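Local atomic coordinates of alanine racemase (Oenococcus oeni PSU-1, PDB entry 3HUR), a protein that belongs to the alanine racemase family, pairing an N-terminal TIM-barrel domain with a C-terminal domain built largely of beta strands. Residues V12-D17 with R372-D377; E28-K33 with I218-I223; D62-S67 with L82-L87; D100-I105 with T122-L127; L228-N233 with R249-C254. All blocks are in the same frame, centred on the assembly; numbering follows the deposited sequence.

Contact 1. Residues V12-D17 with R372-D377; sequences VSVDLD and RIYTGD
Val14 and Tyr374 sit side by side on adjacent parallel strands, and the tyrosine can be followed outward along its neighbour. Its CB lies 4.2 Å from Leu16 CD1. The ring leaves with CG anti to the carbonyl carbon (chi1 -57°), which lays CD2 and CE2 alongside the valine: CD2 is 3.7 Å from Val14 CB, and CE2 is 3.9 Å from Val14 CG1. Leu16 CG also meets CD2, and the OH at the tip is hydrogen-bonded to Leu46 O. On the same face, the CG2 methyl of Val12 lies over one face of the Arg372 guanidinium, toward its rim, 3.5 Å from NH1; Leu366, Ala367, Ile370 and Gly45 supply carbonyl oxygens to that group. The backbones are joined from Ile373 N to Val12 O (2.8 Å), from Val14 N to Ile373 O and from Thr375 N to Val14 O. On the other face, Ser13 OG touches Thr375 CG2 at 3.4 Å. Asp15 N-caps helix 16-30, its OD1 accepting from Ala18 N and weakly from Asp17 N. In the mixed sheet, strand 10-15, near the start of the chain, lies between strand 372-375, near its end, and strand 251-263, with helix 48-57 packed against Leu16 and Tyr374.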
# COMPACT_ATOMS: atom_id res chain seq x y z
N VAL A 12 1.75 -20.84 -7.39
CA VAL A 12 2.38 -21.42 -6.18
C VAL A 12 2.37 -22.89 -6.37
O VAL A 12 1.32 -23.48 -6.52
CB VAL A 12 1.59 -21.21 -4.87
CG1 VAL A 12 2.33 -21.89 -3.69
CG2 VAL A 12 1.39 -19.74 -4.60
N SER A 13 3.56 -23.46 -6.34
CA SER A 13 3.77 -24.86 -6.60
C SER A 13 3.92 -25.54 -5.23
O SER A 13 4.77 -25.16 -4.44
CB SER A 13 5.04 -25.01 -7.43
OG SER A 13 5.33 -26.37 -7.57
N VAL A 14 3.11 -26.55 -4.98
CA VAL A 14 3.01 -27.22 -3.70
C VAL A 14 3.34 -28.72 -3.86
O VAL A 14 2.61 -29.47 -4.51
CB VAL A 14 1.57 -27.12 -3.16
CG1 VAL A 14 1.47 -27.88 -1.84
CG2 VAL A 14 1.10 -25.66 -3.03
N ASP A 15 4.43 -29.16 -3.28
CA ASP A 15 4.87 -30.54 -3.42
C ASP A 15 4.29 -31.41 -2.28
O ASP A 15 4.74 -31.33 -1.12
CB ASP A 15 6.38 -30.56 -3.38
CG ASP A 15 6.92 -31.93 -3.20
OD1 ASP A 15 6.11 -32.86 -3.03
OD2 ASP A 15 8.16 -32.06 -3.21
N LEU A 16 3.33 -32.24 -2.62
CA LEU A 16 2.57 -32.95 -1.59
C LEU A 16 3.36 -34.05 -0.98
O LEU A 16 3.07 -34.42 0.15
CB LEU A 16 1.26 -33.51 -2.13
CG LEU A 16 0.21 -32.47 -2.53
CD1 LEU A 16 -0.99 -33.09 -3.25
CD2 LEU A 16 -0.23 -31.66 -1.31
N ASP A 17 4.36 -34.55 -1.70
CA ASP A 17 5.28 -35.56 -1.15
C ASP A 17 6.03 -34.97 0.03
O ASP A 17 6.22 -35.63 1.05
CB ASP A 17 6.35 -36.01 -2.16
CG ASP A 17 5.82 -36.93 -3.26
OD1 ASP A 17 5.09 -37.91 -2.99
OD2 ASP A 17 6.19 -36.69 -4.43
N ARG A 372 -2.88 -22.45 -6.92
CA ARG A 372 -2.04 -23.45 -6.35
C ARG A 372 -1.96 -24.62 -7.34
O ARG A 372 -2.99 -25.13 -7.73
CB ARG A 372 -2.60 -23.90 -5.00
CG ARG A 372 -2.17 -23.05 -3.84
CD ARG A 372 -2.49 -21.60 -3.98
NE ARG A 372 -2.16 -20.92 -2.74
CZ ARG A 372 -1.83 -19.63 -2.59
NH1 ARG A 372 -1.81 -18.78 -3.59
NH2 ARG A 372 -1.53 -19.19 -1.38
N ILE A 373 -0.73 -25.00 -7.72
CA ILE A 373 -0.46 -26.14 -8.56
C ILE A 373 0.24 -27.26 -7.74
O ILE A 373 1.17 -27.00 -6.99
CB ILE A 373 0.45 -25.71 -9.74
CG1 ILE A 373 -0.25 -24.62 -10.60
CG2 ILE A 373 0.87 -26.91 -10.63
CD1 ILE A 373 -1.70 -24.91 -11.02
N TYR A 374 -0.21 -28.50 -7.89
CA TYR A 374 0.37 -29.58 -7.10
C TYR A 374 1.31 -30.43 -7.93
O TYR A 374 0.93 -30.92 -8.99
CB TYR A 374 -0.76 -30.40 -6.46
CG TYR A 374 -1.63 -29.50 -5.63
CD1 TYR A 374 -2.76 -28.88 -6.17
CD2 TYR A 374 -1.27 -29.18 -4.33
CE1 TYR A 374 -3.52 -27.98 -5.41
CE2 TYR A 374 -2.03 -28.31 -3.56
CZ TYR A 374 -3.13 -27.71 -4.09
OH TYR A 374 -3.80 -26.85 -3.27
N THR A 375 2.53 -30.61 -7.44
CA THR A 375 3.54 -31.45 -8.13
C THR A 375 3.87 -32.68 -7.33
O THR A 375 3.52 -32.76 -6.16
CB THR A 375 4.88 -30.74 -8.26
OG1 THR A 375 5.42 -30.54 -6.95
CG2 THR A 375 4.73 -29.38 -8.98
N GLY A 376 4.55 -33.63 -7.97
CA GLY A 376 5.09 -34.85 -7.33
C GLY A 376 4.23 -36.08 -7.51
O GLY A 376 3.06 -35.98 -7.87
N ASP A 377 4.81 -37.25 -7.26
CA ASP A 377 4.17 -38.55 -7.51
C ASP A 377 2.91 -38.67 -6.70
O ASP A 377 1.87 -39.10 -7.19
CB ASP A 377 5.12 -39.73 -7.15
CG ASP A 377 6.36 -39.85 -8.08
OD1 ASP A 377 6.36 -39.33 -9.23
OD2 ASP A 377 7.35 -40.51 -7.66

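Contact 2. Residues E28-K33 with I218-I223; sequences EWTKAK and ISFAAI
Lys33 N donates to Ala221 O at 3.2 Å, the hydrogen bond that joins the two segments. It is moderately bent, 142° at the hydrogen, and the donor is tilted 33° from the carbonyl plane. Just before it, Phe220 O receives a CA-H...O contact from Ala32 CA (3.3 Å), so two successive carbonyls of the loop face the chain leaving helix 16-30. Phe220 crosses Thr30 at about a right angle: its CD1 is 3.7 Å from Thr30 CB, while its CB comes to 3.3 Å from Thr30 O. Thr30 holds OG1 between its backbone N and carbonyl carbon (chi1 71°), a rotation that lets the hydroxyl bond to Ile26 O one turn back in the helix and also rest against Ile223, 3.6 Å from CD1. The Ala32 methyl packs on the same isoleucine, 3.9 Å from CG2, so Ile223 is packed by both residues. Within the loop, Ser219 OG accepts from Ala221 N in an ST turn just before the Ala221 carbonyl. Lys31, with positive phi, turns the chain out of the helix, toward strand 34-38. That strand bonds through Lys34 and Tyr36 to Ala221 and Ile223, so the last parallel strand, 222-223, meets the first, 34-38, as in the closure of a TIM barrel, with Cys209 of helix 206-211 against Thr30 and Ile223.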
# COMPACT_ATOMS: atom_id res chain seq x y z
N GLU A 28 8.71 -39.18 13.82
CA GLU A 28 9.93 -39.81 14.29
C GLU A 28 10.63 -38.94 15.30
O GLU A 28 11.33 -39.45 16.15
CB GLU A 28 10.91 -40.10 13.14
CG GLU A 28 10.38 -41.04 12.06
CD GLU A 28 11.23 -41.02 10.76
OE1 GLU A 28 12.49 -41.04 10.89
OE2 GLU A 28 10.65 -40.99 9.63
N TRP A 29 10.48 -37.63 15.20
CA TRP A 29 11.20 -36.70 16.04
C TRP A 29 10.63 -36.72 17.45
O TRP A 29 11.34 -36.43 18.43
CB TRP A 29 11.05 -35.30 15.46
CG TRP A 29 11.77 -34.16 16.14
CD1 TRP A 29 11.21 -33.18 16.91
CD2 TRP A 29 13.17 -33.85 16.04
NE1 TRP A 29 12.18 -32.28 17.31
CE2 TRP A 29 13.39 -32.67 16.79
CE3 TRP A 29 14.26 -34.46 15.41
CZ2 TRP A 29 14.67 -32.10 16.93
CZ3 TRP A 29 15.54 -33.87 15.53
CH2 TRP A 29 15.72 -32.71 16.29
N THR A 30 9.35 -37.03 17.54
CA THR A 30 8.62 -36.97 18.80
C THR A 30 8.21 -38.37 19.28
O THR A 30 7.56 -38.52 20.31
CB THR A 30 7.38 -36.03 18.68
OG1 THR A 30 6.36 -36.63 17.87
CG2 THR A 30 7.78 -34.68 18.08
N LYS A 31 8.60 -39.40 18.53
CA LYS A 31 8.12 -40.76 18.74
C LYS A 31 6.62 -40.79 19.00
O LYS A 31 6.16 -41.26 20.03
CB LYS A 31 8.92 -41.41 19.89
CG LYS A 31 10.00 -42.39 19.42
CD LYS A 31 11.30 -41.74 18.92
CE LYS A 31 12.39 -42.85 18.57
NZ LYS A 31 13.44 -42.46 17.55
N ALA A 32 5.85 -40.28 18.06
CA ALA A 32 4.42 -40.10 18.28
C ALA A 32 3.68 -41.32 17.79
O ALA A 32 4.14 -42.01 16.87
CB ALA A 32 3.97 -38.90 17.56
N LYS A 33 2.52 -41.58 18.38
CA LYS A 33 1.74 -42.76 18.00
C LYS A 33 0.73 -42.34 16.95
O LYS A 33 0.74 -42.85 15.84
CB LYS A 33 1.05 -43.41 19.24
CG LYS A 33 2.06 -44.23 20.19
CD LYS A 33 3.18 -45.01 19.36
CE LYS A 33 3.99 -46.06 20.19
NZ LYS A 33 4.50 -45.52 21.51
N ILE A 218 6.22 -34.11 28.48
CA ILE A 218 5.25 -33.85 27.43
C ILE A 218 4.87 -35.20 26.82
O ILE A 218 5.73 -35.99 26.43
CB ILE A 218 5.83 -32.93 26.31
CG1 ILE A 218 6.45 -31.65 26.88
CG2 ILE A 218 4.75 -32.54 25.35
CD1 ILE A 218 5.47 -30.72 27.56
N SER A 219 3.58 -35.47 26.76
CA SER A 219 3.10 -36.65 26.03
C SER A 219 2.99 -36.36 24.52
O SER A 219 2.37 -35.40 24.08
CB SER A 219 1.74 -37.11 26.54
OG SER A 219 1.23 -38.16 25.72
N PHE A 220 3.60 -37.22 23.73
CA PHE A 220 3.50 -37.16 22.30
C PHE A 220 2.57 -38.25 21.81
O PHE A 220 2.60 -38.65 20.64
CB PHE A 220 4.90 -37.21 21.73
CG PHE A 220 5.71 -36.03 22.15
CD1 PHE A 220 5.47 -34.78 21.56
CD2 PHE A 220 6.62 -36.12 23.18
CE1 PHE A 220 6.17 -33.66 21.96
CE2 PHE A 220 7.34 -35.00 23.59
CZ PHE A 220 7.11 -33.76 22.96
N ALA A 221 1.69 -38.69 22.69
CA ALA A 221 0.75 -39.74 22.33
C ALA A 221 0.08 -39.37 20.98
O ALA A 221 0.18 -40.13 20.01
CB ALA A 221 -0.29 -39.93 23.45
N ALA A 222 -0.56 -38.19 20.95
CA ALA A 222 -1.17 -37.63 19.74
C ALA A 222 -0.69 -36.20 19.56
O ALA A 222 -1.10 -35.28 20.31
CB ALA A 222 -2.68 -37.65 19.82
N ILE A 223 0.18 -36.03 18.57
CA ILE A 223 0.66 -34.71 18.18
C ILE A 223 -0.27 -34.04 17.15
O ILE A 223 -1.03 -34.71 16.45
CB ILE A 223 2.11 -34.76 17.70
CG1 ILE A 223 2.27 -35.55 16.39
CG2 ILE A 223 3.00 -35.35 18.79
CD1 ILE A 223 3.72 -35.40 15.78

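Contact 3. Residues D62-S67 with L82-L87; sequences DALIVS and LPIWVL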
# COMPACT_ATOMS: atom_id res chain seq x y z
N ASP A 62 -3.48 -39.61 11.12
CA ASP A 62 -4.57 -40.46 11.61
C ASP A 62 -5.87 -39.69 11.86
O ASP A 62 -6.94 -40.29 12.09
CB ASP A 62 -4.13 -41.13 12.93
CG ASP A 62 -2.73 -41.71 12.84
OD1 ASP A 62 -2.54 -42.76 12.17
OD2 ASP A 62 -1.80 -41.07 13.37
N ALA A 63 -5.77 -38.37 11.92
CA ALA A 63 -6.96 -37.52 11.85
C ALA A 63 -6.62 -36.15 11.25
O ALA A 63 -5.46 -35.81 10.98
CB ALA A 63 -7.55 -37.36 13.19
N LEU A 64 -7.65 -35.37 11.05
CA LEU A 64 -7.50 -34.04 10.48
C LEU A 64 -8.22 -33.10 11.40
O LEU A 64 -9.32 -33.42 11.83
CB LEU A 64 -8.15 -33.98 9.09
CG LEU A 64 -7.66 -35.01 8.08
CD1 LEU A 64 -8.57 -35.00 6.83
CD2 LEU A 64 -6.23 -34.76 7.75
N ILE A 65 -7.62 -31.95 11.68
CA ILE A 65 -8.28 -30.89 12.48
C ILE A 65 -8.46 -29.63 11.60
O ILE A 65 -7.53 -29.22 10.89
CB ILE A 65 -7.43 -30.52 13.74
CG1 ILE A 65 -7.01 -31.78 14.51
CG2 ILE A 65 -8.19 -29.58 14.62
CD1 ILE A 65 -6.08 -31.56 15.81
N VAL A 66 -9.65 -29.05 11.65
CA VAL A 66 -10.00 -27.88 10.88
C VAL A 66 -10.79 -26.92 11.77
O VAL A 66 -11.14 -27.29 12.91
CB VAL A 66 -10.80 -28.24 9.58
CG1 VAL A 66 -10.01 -29.22 8.67
CG2 VAL A 66 -12.11 -28.75 9.91
N SER A 67 -11.04 -25.69 11.26
CA SER A 67 -11.59 -24.56 12.07
C SER A 67 -13.07 -24.28 11.91
O SER A 67 -13.64 -23.48 12.61
CB SER A 67 -10.86 -23.26 11.70
OG SER A 67 -9.45 -23.51 11.49
N LEU A 82 -10.80 -40.28 7.04
CA LEU A 82 -10.21 -40.13 8.36
C LEU A 82 -11.13 -39.37 9.25
O LEU A 82 -12.00 -38.63 8.78
CB LEU A 82 -8.90 -39.39 8.31
CG LEU A 82 -7.79 -40.07 7.53
CD1 LEU A 82 -6.60 -39.16 7.46
CD2 LEU A 82 -7.42 -41.38 8.16
N PRO A 83 -11.00 -39.59 10.56
CA PRO A 83 -11.83 -38.75 11.45
C PRO A 83 -11.39 -37.27 11.39
O PRO A 83 -10.22 -36.98 11.19
CB PRO A 83 -11.62 -39.33 12.84
CG PRO A 83 -10.43 -40.32 12.70
CD PRO A 83 -10.20 -40.61 11.26
N ILE A 84 -12.35 -36.37 11.57
CA ILE A 84 -12.13 -34.95 11.46
C ILE A 84 -12.69 -34.29 12.67
O ILE A 84 -13.75 -34.66 13.15
CB ILE A 84 -12.87 -34.35 10.23
CG1 ILE A 84 -12.20 -34.81 8.94
CG2 ILE A 84 -12.85 -32.84 10.30
CD1 ILE A 84 -13.13 -35.06 7.81
N TRP A 85 -11.99 -33.27 13.12
CA TRP A 85 -12.29 -32.63 14.37
C TRP A 85 -12.36 -31.16 14.06
O TRP A 85 -11.41 -30.58 13.57
CB TRP A 85 -11.15 -32.98 15.34
CG TRP A 85 -11.09 -32.29 16.65
CD1 TRP A 85 -11.99 -31.40 17.19
CD2 TRP A 85 -10.08 -32.48 17.64
NE1 TRP A 85 -11.55 -31.00 18.44
CE2 TRP A 85 -10.39 -31.67 18.73
CE3 TRP A 85 -8.91 -33.25 17.68
CZ2 TRP A 85 -9.58 -31.60 19.84
CZ3 TRP A 85 -8.11 -33.17 18.79
CH2 TRP A 85 -8.45 -32.36 19.86
N VAL A 86 -13.51 -30.58 14.31
CA VAL A 86 -13.75 -29.18 14.06
C VAL A 86 -13.59 -28.41 15.37
O VAL A 86 -14.13 -28.81 16.38
CB VAL A 86 -15.15 -29.00 13.44
CG1 VAL A 86 -15.47 -27.49 13.19
CG2 VAL A 86 -15.19 -29.81 12.16
N LEU A 87 -12.89 -27.28 15.34
CA LEU A 87 -12.31 -26.76 16.57
C LEU A 87 -13.20 -25.89 17.46
O LEU A 87 -13.01 -25.92 18.73
CB LEU A 87 -10.98 -26.05 16.33
CG LEU A 87 -9.80 -27.00 16.29
CD1 LEU A 87 -8.50 -26.21 16.14
CD2 LEU A 87 -9.75 -27.86 17.54
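Leu64, Ile65 and Trp85 have the most surface buried where these two parallel strands meet. Leu64 uses both backbone and side chain: its N donates to Pro83 O at 3.0 Å, its O accepts from Trp85 N, and its CB lies 4.1 Å from Ile84 CG1, with Leu82 CD1 farther out along the leucine. Ile65 points to the other face, beside Trp85 and in the same direction. A chi1 of -50° swings CG1 away from the residue's own carbonyl, and CD1 reaches the six-membered ring of the indole obliquely, 3.8 Å from Trp85 CE3, while Ile65 CG2 meets Leu87 CG, two residues beyond Trp85, at 3.5 Å. Strands 63-66 and 84-86, with helix 69-77 between them, form one beta-alpha-beta unit of the parallel barrel sheet typical of a TIM-barrel domain. Val66, Ile84 and Val86 face that helix, where Leu75, Ala72 and Arg76 receive them. The Trp85 indole, on the opposite face, has Leu87 CD2 over one of its faces, 3.7 Å above the plane and toward the rim, and stacks edge-to-face with Tyr163. Val66 N continues the backbone pairing with Trp85 O at 3.0 Å and a straight N-H, 166°. Beyond it, Leu87 N makes a weak bond to Val66 O. Where the strand ends, Ser67 O accepts a hydrogen bond from His7 of the second subunit, and the Ser67 side chain lies about 4 Å from a bound sulfate ion.

Contact 4. Residues D100-I105 with T122-L127; sequences DHDIVI and TLKVSL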
# COMPACT_ATOMS: atom_id res chain seq x y z
N ASP A 100 -23.37 -37.98 12.07
CA ASP A 100 -23.51 -38.66 10.78
C ASP A 100 -22.26 -38.61 9.93
O ASP A 100 -22.04 -39.50 9.10
CB ASP A 100 -24.66 -38.07 9.95
CG ASP A 100 -26.06 -38.36 10.57
OD1 ASP A 100 -26.19 -39.27 11.47
OD2 ASP A 100 -27.01 -37.64 10.13
N HIS A 101 -21.45 -37.56 10.12
CA HIS A 101 -20.25 -37.36 9.31
C HIS A 101 -18.94 -37.66 10.06
O HIS A 101 -17.85 -37.34 9.56
CB HIS A 101 -20.23 -35.92 8.78
CG HIS A 101 -21.37 -35.59 7.87
ND1 HIS A 101 -21.44 -36.07 6.58
CD2 HIS A 101 -22.46 -34.81 8.05
CE1 HIS A 101 -22.54 -35.61 6.01
NE2 HIS A 101 -23.17 -34.84 6.88
N ASP A 102 -19.07 -38.26 11.26
CA ASP A 102 -17.94 -38.70 12.07
C ASP A 102 -16.98 -37.55 12.36
O ASP A 102 -15.78 -37.61 12.02
CB ASP A 102 -17.17 -39.81 11.36
CG ASP A 102 -16.05 -40.38 12.21
OD1 ASP A 102 -16.25 -40.40 13.47
OD2 ASP A 102 -14.98 -40.82 11.67
N ILE A 103 -17.53 -36.49 12.93
CA ILE A 103 -16.77 -35.32 13.26
C ILE A 103 -16.62 -35.21 14.75
O ILE A 103 -17.61 -35.23 15.48
CB ILE A 103 -17.47 -34.03 12.75
CG1 ILE A 103 -17.57 -34.05 11.22
CG2 ILE A 103 -16.74 -32.78 13.26
CD1 ILE A 103 -18.21 -32.82 10.64
N VAL A 104 -15.37 -35.09 15.20
CA VAL A 104 -15.08 -34.88 16.59
C VAL A 104 -15.34 -33.44 16.94
O VAL A 104 -14.97 -32.57 16.19
CB VAL A 104 -13.60 -35.17 16.90
CG1 VAL A 104 -13.28 -34.83 18.37
CG2 VAL A 104 -13.25 -36.60 16.56
N ILE A 105 -15.92 -33.17 18.10
CA ILE A 105 -16.10 -31.80 18.58
C ILE A 105 -15.48 -31.61 19.97
O ILE A 105 -15.19 -32.58 20.67
CB ILE A 105 -17.58 -31.37 18.57
CG1 ILE A 105 -18.41 -32.09 19.63
CG2 ILE A 105 -18.21 -31.58 17.16
CD1 ILE A 105 -19.84 -31.59 19.68
N THR A 122 -23.01 -42.47 18.03
CA THR A 122 -21.88 -42.13 18.87
C THR A 122 -21.36 -40.71 18.49
O THR A 122 -21.06 -40.43 17.33
CB THR A 122 -20.77 -43.23 18.84
OG1 THR A 122 -19.54 -42.68 18.38
CG2 THR A 122 -21.16 -44.45 17.96
N LEU A 123 -21.34 -39.82 19.49
CA LEU A 123 -20.75 -38.48 19.41
C LEU A 123 -19.35 -38.54 19.96
O LEU A 123 -19.16 -38.89 21.14
CB LEU A 123 -21.57 -37.48 20.24
CG LEU A 123 -21.08 -36.02 20.21
CD1 LEU A 123 -21.19 -35.41 18.80
CD2 LEU A 123 -21.83 -35.15 21.22
N LYS A 124 -18.37 -38.17 19.13
CA LYS A 124 -16.97 -38.17 19.54
C LYS A 124 -16.60 -36.76 20.02
O LYS A 124 -16.85 -35.78 19.30
CB LYS A 124 -16.07 -38.56 18.39
CG LYS A 124 -16.49 -39.83 17.69
CD LYS A 124 -15.47 -40.22 16.65
CE LYS A 124 -15.64 -41.63 16.19
NZ LYS A 124 -14.31 -42.06 15.70
N VAL A 125 -16.01 -36.69 21.22
CA VAL A 125 -15.84 -35.45 21.94
C VAL A 125 -14.42 -35.35 22.43
O VAL A 125 -13.77 -36.36 22.60
CB VAL A 125 -16.81 -35.34 23.14
CG1 VAL A 125 -18.27 -35.30 22.65
CG2 VAL A 125 -16.57 -36.48 24.13
N SER A 126 -13.94 -34.13 22.62
CA SER A 126 -12.60 -33.88 23.10
C SER A 126 -12.70 -32.95 24.27
O SER A 126 -13.43 -31.99 24.25
CB SER A 126 -11.72 -33.18 22.05
OG SER A 126 -11.22 -34.11 21.13
N LEU A 127 -11.88 -33.20 25.26
CA LEU A 127 -11.97 -32.48 26.49
C LEU A 127 -10.76 -31.59 26.54
O LEU A 127 -9.61 -32.04 26.50
CB LEU A 127 -11.97 -33.50 27.60
CG LEU A 127 -12.34 -33.05 28.99
CD1 LEU A 127 -13.79 -32.64 29.04
CD2 LEU A 127 -12.08 -34.28 29.85
O HOH W 1 -19.04 -37.41 16.34
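A beta-alpha-beta unit, strand 103-107, helix 110-114 and strand 123-128, brings these segments together as parallel neighbours, and Lys124 has the most surface covered. Its chain is extended beyond CG and crosses Asp102 obliquely, so that the carboxylate reaches the lysine from the side near its tip: Asp102 OD1 is 3.4 Å from Lys124 NZ, a salt bridge. The aspartate holds CG anti to its backbone N (chi1 -176°), which swings the carboxylate across to the other strand. Asp102 also ends helix 95-100 as the C-prime residue of a Schellman motif, so the acid partner of Lys124 comes from the turn that leads into strand 103-107. Nearer the backbone, Val104 CG2 meets Lys124 CB at 3.9 Å, the two side chains crossing at about a right angle. Val104 CG1 instead touches Ser126 OG at 3.5 Å. The strands pair directly at Ile105, whose N donates to Lys124 O at 3.0 Å; Ser126 N donates in turn to Ile105 O at 2.8 Å. One step earlier the strands are bridged by a water, which donates to Ile103 O at 2.7 Å and accepts from Lys124 N, satisfying both groups where direct pairing has not begun. On the face of Ile105 and Val125, the CD1 methyl of Ile105 meets Leu123 CD1 at 4.1 Å, with Phe98 of helix 95-100 packed on both residues. Strands 84-86 and 157-163 flank the pair on either side, in the consecutive parallel order that is typical of a TIM barrel.

Contact 5. Residues L228-N233 with R249-C254; sequences LISGVN and RIFSVC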
# COMPACT_ATOMS: atom_id res chain seq x y z
N LEU A 228 3.68 -26.12 10.83
CA LEU A 228 4.96 -26.68 10.45
C LEU A 228 4.82 -27.59 9.24
O LEU A 228 5.85 -28.05 8.68
CB LEU A 228 5.60 -27.48 11.60
CG LEU A 228 5.07 -28.89 11.94
CD1 LEU A 228 5.46 -29.94 10.94
CD2 LEU A 228 5.61 -29.27 13.32
N ILE A 229 3.59 -27.94 8.89
CA ILE A 229 3.39 -28.81 7.75
C ILE A 229 3.98 -28.20 6.48
O ILE A 229 4.51 -28.90 5.64
CB ILE A 229 1.92 -29.08 7.49
CG1 ILE A 229 1.35 -29.98 8.62
CG2 ILE A 229 1.80 -29.69 6.16
CD1 ILE A 229 -0.21 -30.14 8.64
N SER A 230 3.90 -26.89 6.36
CA SER A 230 4.35 -26.20 5.16
C SER A 230 5.85 -26.08 5.10
O SER A 230 6.40 -25.74 4.04
CB SER A 230 3.75 -24.82 5.09
OG SER A 230 4.37 -23.93 5.99
N GLY A 231 6.52 -26.36 6.21
CA GLY A 231 7.98 -26.32 6.25
C GLY A 231 8.55 -24.97 6.68
O GLY A 231 9.77 -24.74 6.65
N VAL A 232 7.69 -24.05 7.07
CA VAL A 232 8.19 -22.77 7.54
C VAL A 232 8.65 -22.89 9.00
O VAL A 232 8.30 -23.84 9.70
CB VAL A 232 7.12 -21.65 7.50
CG1 VAL A 232 6.59 -21.46 6.10
CG2 VAL A 232 6.02 -21.89 8.52
N ASN A 233 9.40 -21.87 9.44
CA ASN A 233 9.75 -21.66 10.83
C ASN A 233 8.62 -21.05 11.63
O ASN A 233 8.39 -19.87 11.55
CB ASN A 233 10.97 -20.74 10.94
CG ASN A 233 11.65 -20.83 12.30
OD1 ASN A 233 12.89 -20.88 12.38
ND2 ASN A 233 10.86 -20.90 13.37
N ARG A 249 10.65 -27.21 3.07
CA ARG A 249 9.72 -26.15 2.59
C ARG A 249 8.96 -26.74 1.40
O ARG A 249 9.57 -27.20 0.47
CB ARG A 249 10.44 -24.85 2.20
CG ARG A 249 9.49 -23.71 1.69
CD ARG A 249 10.23 -22.38 1.31
NE ARG A 249 11.58 -22.62 0.79
CZ ARG A 249 11.89 -22.95 -0.47
NH1 ARG A 249 10.95 -23.06 -1.43
NH2 ARG A 249 13.16 -23.17 -0.80
N ILE A 250 7.62 -26.76 1.46
CA ILE A 250 6.86 -27.50 0.47
C ILE A 250 6.38 -26.65 -0.70
O ILE A 250 5.95 -27.19 -1.72
CB ILE A 250 5.65 -28.27 1.10
CG1 ILE A 250 4.45 -27.37 1.40
CG2 ILE A 250 6.08 -28.97 2.39
CD1 ILE A 250 3.28 -28.14 1.95
N PHE A 251 6.48 -25.35 -0.58
CA PHE A 251 5.86 -24.47 -1.59
C PHE A 251 6.94 -23.63 -2.25
O PHE A 251 7.99 -23.43 -1.67
CB PHE A 251 4.82 -23.55 -0.94
CG PHE A 251 5.39 -22.72 0.16
CD1 PHE A 251 5.90 -21.49 -0.10
CD2 PHE A 251 5.49 -23.23 1.43
CE1 PHE A 251 6.48 -20.72 0.92
CE2 PHE A 251 6.07 -22.50 2.45
CZ PHE A 251 6.57 -21.23 2.20
N SER A 252 6.66 -23.16 -3.47
CA SER A 252 7.46 -22.24 -4.23
C SER A 252 6.51 -21.33 -4.99
O SER A 252 5.37 -21.72 -5.30
CB SER A 252 8.22 -22.98 -5.28
OG SER A 252 9.25 -23.78 -4.73
N VAL A 253 6.98 -20.12 -5.29
CA VAL A 253 6.30 -19.28 -6.23
C VAL A 253 7.12 -19.43 -7.52
O VAL A 253 8.36 -19.35 -7.50
CB VAL A 253 6.18 -17.83 -5.78
CG1 VAL A 253 5.47 -16.99 -6.88
CG2 VAL A 253 5.41 -17.72 -4.48
N CYS A 254 6.42 -19.71 -8.61
CA CYS A 254 7.04 -19.96 -9.87
C CYS A 254 6.46 -19.09 -10.94
O CYS A 254 5.34 -18.59 -10.83
CB CYS A 254 6.76 -21.40 -10.30
SG CYS A 254 7.39 -22.63 -9.25
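The Phe251 ring receives the 228-233 loop at its edge: Val232 CG1 and Ser230 O both lie near the ring plane, at 3.8 Å and 3.6 Å from CE2. One face of the ring is covered by Arg249 CG, 3.7 Å above the plane and toward the rim. The Phe251 ring is tucked between the N and C sides of its own backbone (chi1 57°), and this rotation brings it back over the arginine and against the loop. The Arg249 guanidinium is the second flat group. Its edge faces Phe251 O and Ser252 OG in plane, and NH1 donates to that carbonyl oxygen at 3.0 Å, in the carbonyl plane. Ser230 O is the main polar link between the segments, accepting from Ile250 N at 3.0 Å with a nearly straight N-H (162°). The connection lies at the junction between the N-terminal barrel domain and the C-terminal beta domain: the 3-10 turn ending at residue 230 follows the last barrel strand, and residue 251 begins the long strand 251-263. Gly231 CA passes 4.1 Å from Arg249 CA; its positive phi and this close backbone approach leave little room for a side chain directed toward Arg249. Ile250 CG2 lies 3.6 Å from Ile229 O, while its CD1 reaches Ser230 CA. Outside the loop, Ala18, Ala19 and Asn22 of helix 16-30 pack on Ile250, and Asn22 ND2 donates to Ile229 O.

How the contacts relate
Contacts 3 and 4 are adjoining steps of one parallel barrel sheet, their centres 10 Å apart: Ile84 O and Val104 N lie 2.6 Å apart, a probable hydrogen bond, and Trp85 of contact 3 packs on Ser126 of contact 4. Contact 2 joins the same sheet where strand 222-223 meets strand 34-38, its centre 17 Å from that of contact 3. Contacts 1 and 5 meet in the mixed sheet, with centres 11 Å apart and probable hydrogen bonds from Ser13 and Asp15 to Ser252 and Ile250. Contacts 1 and 2, centred 27 Å apart, share helix 16-30. A sulfate ion, probably from the crystallisation liquor, lies about 4 Å from the Ser67 side chain of contact 3.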